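Local coordinates for molybdopterin-guanine dinucleotide biosynthesis protein B (Escherichia coli, PDB 1NP6), which binds GTP, hydrolyses it weakly, and may act as an adapter for efficient synthesis and use of the molybdopterin guanine dinucleotide cofactor, at residues B[28-32]-B[33-37]; B[146-149]-B[150-154]. All coordinates share one frame; numbering follows the deposited sequence.

From the N terminus, the chain passes strand 8-12 and the P-loop into helix 19-32, whose C-terminal end is closed by interaction 1 before the backbone enters strand 37-42, one of the two outermost strands, within this chain, of the six-stranded parallel sheet. Much later, after strand 137-142, interaction 2 bends loop 146-149 so that L146 and L148 pack on L152 of strand 151-154, the other outermost strand. The two are local turns in series, neither enclosing nor crossing the other; the centres of interactions 1 and 2 lie about 24 Å apart. Helix 158-170 relates them, since A29, R33 and I35 of the first and A151 and L153 of the second touch it.

Interaction 1: residues B[28-32]-B[33-37]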
loop_
_atom_site.group_PDB
_atom_site.type_symbol
_atom_site.label_atom_id
_atom_site.label_comp_id
_atom_site.label_asym_id
_atom_site.label_seq_id
_atom_site.Cartn_x
_atom_site.Cartn_y
_atom_site.Cartn_z
ATOM N N PRO B 28 -12.816 2.373 16.745
ATOM C CA PRO B 28 -12.426 1.805 18.052
ATOM C C PRO B 28 -13.533 0.976 18.693
ATOM O O PRO B 28 -13.243 -0.111 19.199
ATOM C CB PRO B 28 -12.114 3.050 18.914
ATOM C CG PRO B 28 -11.748 4.119 17.935
ATOM C CD PRO B 28 -12.595 3.834 16.682
ATOM N N ALA B 29 -14.773 1.489 18.660
ATOM C CA ALA B 29 -15.926 0.828 19.219
ATOM C C ALA B 29 -16.203 -0.515 18.543
ATOM O O ALA B 29 -16.552 -1.496 19.205
ATOM C CB ALA B 29 -17.134 1.726 19.136
ATOM N N LEU B 30 -16.049 -0.560 17.225
ATOM C CA LEU B 30 -16.155 -1.828 16.509
ATOM C C LEU B 30 -15.044 -2.805 16.939
ATOM O O LEU B 30 -15.308 -3.980 17.204
ATOM C CB LEU B 30 -16.133 -1.595 14.986
ATOM C CG LEU B 30 -17.361 -0.889 14.374
ATOM C CD1 LEU B 30 -17.127 -0.520 12.905
ATOM C CD2 LEU B 30 -18.653 -1.705 14.537
ATOM N N CYS B 31 -13.808 -2.304 16.996
ATOM C CA CYS B 31 -12.651 -3.111 17.354
ATOM C C CYS B 31 -12.811 -3.710 18.761
ATOM O O CYS B 31 -12.371 -4.834 19.020
ATOM C CB CYS B 31 -11.374 -2.267 17.298
ATOM S SG CYS B 31 -10.708 -1.978 15.651
ATOM N N ALA B 32 -13.458 -2.961 19.652
ATOM C CA ALA B 32 -13.706 -3.426 21.026
ATOM C C ALA B 32 -14.611 -4.659 21.079
ATOM O O ALA B 32 -14.482 -5.474 21.987
ATOM C CB ALA B 32 -14.289 -2.313 21.873
ATOM N N ARG B 33 -15.526 -4.787 20.113
ATOM C CA ARG B 33 -16.412 -5.956 20.020
ATOM C C ARG B 33 -15.784 -7.155 19.270
ATOM O O ARG B 33 -16.435 -8.204 19.091
ATOM C CB ARG B 33 -17.748 -5.565 19.376
ATOM C CG ARG B 33 -18.607 -4.607 20.186
ATOM C CD ARG B 33 -19.563 -3.790 19.338
ATOM N NE ARG B 33 -20.101 -2.626 20.044
ATOM C CZ ARG B 33 -21.285 -2.588 20.640
ATOM N NH1 ARG B 33 -22.078 -3.649 20.632
ATOM N NH2 ARG B 33 -21.686 -1.484 21.248
ATOM N N GLY B 34 -14.535 -6.972 18.828
ATOM C CA GLY B 34 -13.752 -7.969 18.104
ATOM C C GLY B 34 -13.894 -7.895 16.577
ATOM O O GLY B 34 -13.391 -8.755 15.858
ATOM N N ILE B 35 -14.604 -6.887 16.083
ATOM C CA ILE B 35 -14.688 -6.641 14.638
ATOM C C ILE B 35 -13.349 -6.102 14.135
ATOM O O ILE B 35 -12.770 -5.217 14.755
ATOM C CB ILE B 35 -15.827 -5.638 14.311
ATOM C CG1 ILE B 35 -17.196 -6.283 14.554
ATOM C CG2 ILE B 35 -15.703 -5.112 12.853
ATOM C CD1 ILE B 35 -18.168 -5.376 15.251
ATOM N N ARG B 36 -12.842 -6.640 13.027
ATOM C CA ARG B 36 -11.605 -6.116 12.468
ATOM C C ARG B 36 -11.943 -5.328 11.204
ATOM O O ARG B 36 -12.136 -5.928 10.152
ATOM C CB ARG B 36 -10.591 -7.234 12.196
ATOM C CG ARG B 36 -10.345 -8.191 13.385
ATOM C CD ARG B 36 -9.731 -9.555 12.991
ATOM N NE ARG B 36 -10.658 -10.398 12.229
ATOM C CZ ARG B 36 -10.318 -11.470 11.511
ATOM N NH1 ARG B 36 -9.046 -11.867 11.419
ATOM N NH2 ARG B 36 -11.264 -12.154 10.869
ATOM N N PRO B 37 -12.058 -3.999 11.319
ATOM C CA PRO B 37 -12.449 -3.154 10.179
ATOM C C PRO B 37 -11.311 -2.779 9.222
ATOM O O PRO B 37 -10.175 -2.537 9.630
ATOM C CB PRO B 37 -13.006 -1.892 10.853
ATOM C CG PRO B 37 -12.223 -1.776 12.177
ATOM C CD PRO B 37 -11.845 -3.203 12.554
HETATM O O HOH W 1 -18.296 -1.190 21.210
#
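L30 and C31 offer their carbonyls to the residues that follow them in a Schellman motif, which ends helix 19-32 and turns the chain toward strand 37-42. The L30 carbonyl takes the I35 amide, with L30 O to I35 N at 3.2 Å, and it also receives a weak bond from R33 N. G34 N bonds to C31 O at 3.0 Å; the positive phi of G34, 91°, reverses the chain here. A CA-H...O contact from C31 CA to I35 O (3.3 Å) adds to the backbone grip.

Apolar packing follows the turn. CD2 of L30 meets CD1 of I35 at 3.8 Å, the two side chains crossing at a slant, while I35 also rests on V166 of helix 158-170. On C31, chi1 of -78° sets SG beside the backbone N, and the sulfur of C31 lies against CD of P37 at 3.5 Å; G63 of the second subunit packs on both residues.

Polar contacts gather at the arginines. R36 forms a salt bridge with D102, a predicted GTP-binding residue. The chain of R33 runs extended from CG to NE back past A29, and its guanidinium forms salt bridges with E159 and D163 of helix 158-170. One water joins R33 to the last turn, accepting from R33 NE at 2.6 Å and donating to A29 O at 2.7 Å.

Interaction 2: residues B[146-149]-B[150-154]; sequences LNLD and VALLD
L146 and L148 precede a bend in the backbone at D149, whose phi/psi of -67°/-44° interrupts two extended runs and brings the chain round so that L152 faces both leucines. L152 is the shared partner. With CG anti to the backbone N (chi1 -179°), its branch extends from the strand, and CD1 of L152 lies 3.5 Å from L146 CB and 3.7 Å from L146 CD1. L152 CD1 also meets L148 CD1 at 3.7 Å, and each of the loop leucines crosses L152 at about a right angle. The loop leads into strand 151-154, which hydrogen-bonds through A151 and L153 to strand 137-142 and is the last strand, within this chain, of the parallel sheet of this P-loop fold. L146 and L148 also touch V140 of that neighbouring strand, while L152 touches S142. Cut back to an alanine, position L152 would lack CD1, and L146 and L148 would probably lose the methyl they share, opening a gap between loop and strand. Closer to the bend, L148 CB rests against V150 O at 3.4 Å, a van der Waals contact on the inner side of the turn.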
loop_
_atom_site.group_PDB
_atom_site.type_symbol
_atom_site.label_atom_id
_atom_site.label_comp_id
_atom_site.label_asym_id
_atom_site.label_seq_id
_atom_site.Cartn_x
_atom_site.Cartn_y
_atom_site.Cartn_z
ATOM N N LEU B 146 -36.229 12.531 12.770
ATOM C CA LEU B 146 -36.854 12.586 11.459
ATOM C C LEU B 146 -37.797 11.380 11.442
ATOM O O LEU B 146 -37.537 10.366 12.114
ATOM C CB LEU B 146 -35.812 12.533 10.325
ATOM C CG LEU B 146 -34.670 13.572 10.262
ATOM C CD1 LEU B 146 -33.457 13.076 9.484
ATOM C CD2 LEU B 146 -35.126 14.922 9.717
ATOM N N ASN B 147 -38.928 11.515 10.760
ATOM C CA ASN B 147 -39.793 10.368 10.517
ATOM C C ASN B 147 -39.461 9.875 9.121
ATOM O O ASN B 147 -39.646 10.600 8.135
ATOM C CB ASN B 147 -41.284 10.710 10.680
ATOM C CG ASN B 147 -42.191 9.487 10.515
ATOM O OD1 ASN B 147 -42.067 8.492 11.239
ATOM N ND2 ASN B 147 -43.104 9.558 9.555
ATOM N N LEU B 148 -38.930 8.659 9.043
ATOM C CA LEU B 148 -38.307 8.208 7.799
ATOM C C LEU B 148 -38.778 6.854 7.284
ATOM O O LEU B 148 -39.389 6.064 8.012
ATOM C CB LEU B 148 -36.775 8.194 7.944
ATOM C CG LEU B 148 -36.037 9.537 7.920
ATOM C CD1 LEU B 148 -34.577 9.336 8.282
ATOM C CD2 LEU B 148 -36.159 10.243 6.582
ATOM N N ASP B 149 -38.464 6.604 6.013
ATOM C CA ASP B 149 -38.614 5.288 5.395
ATOM C C ASP B 149 -37.642 4.265 6.007
ATOM O O ASP B 149 -38.026 3.124 6.293
ATOM C CB ASP B 149 -38.393 5.394 3.883
ATOM C CG ASP B 149 -38.017 6.809 3.439
ATOM O OD1 ASP B 149 -38.930 7.648 3.261
ATOM O OD2 ASP B 149 -36.837 7.176 3.248
ATOM N N VAL B 150 -36.390 4.685 6.206
ATOM C CA VAL B 150 -35.347 3.826 6.774
ATOM C C VAL B 150 -35.132 4.115 8.266
ATOM O O VAL B 150 -35.660 5.097 8.790
ATOM C CB VAL B 150 -34.003 3.982 6.007
ATOM C CG1 VAL B 150 -34.165 3.619 4.539
ATOM C CG2 VAL B 150 -33.444 5.399 6.153
ATOM N N ALA B 151 -34.353 3.264 8.938
ATOM C CA ALA B 151 -33.995 3.460 10.356
ATOM C C ALA B 151 -33.464 4.866 10.649
ATOM O O ALA B 151 -32.814 5.480 9.789
ATOM C CB ALA B 151 -32.969 2.438 10.779
ATOM N N LEU B 152 -33.732 5.360 11.863
ATOM C CA LEU B 152 -33.205 6.650 12.298
ATOM C C LEU B 152 -32.423 6.514 13.604
ATOM O O LEU B 152 -32.966 6.120 14.648
ATOM C CB LEU B 152 -34.290 7.742 12.398
ATOM C CG LEU B 152 -33.612 9.063 12.833
ATOM C CD1 LEU B 152 -33.629 10.153 11.779
ATOM C CD2 LEU B 152 -34.082 9.586 14.175
ATOM N N LEU B 153 -31.139 6.841 13.527
ATOM C CA LEU B 153 -30.212 6.613 14.622
ATOM C C LEU B 153 -29.727 7.958 15.199
ATOM O O LEU B 153 -29.675 8.968 14.503
ATOM C CB LEU B 153 -29.015 5.779 14.129
ATOM C CG LEU B 153 -29.293 4.549 13.234
ATOM C CD1 LEU B 153 -27.985 3.925 12.713
ATOM C CD2 LEU B 153 -30.126 3.513 13.951
ATOM N N ASP B 154 -29.349 7.940 16.471
ATOM C CA ASP B 154 -28.762 9.103 17.131
ATOM C C ASP B 154 -27.273 9.187 16.787
ATOM O O ASP B 154 -26.493 8.295 17.131
ATOM C CB ASP B 154 -28.985 8.955 18.636
ATOM C CG ASP B 154 -28.596 10.186 19.418
ATOM O OD1 ASP B 154 -27.914 11.088 18.869
ATOM O OD2 ASP B 154 -28.922 10.312 20.619
#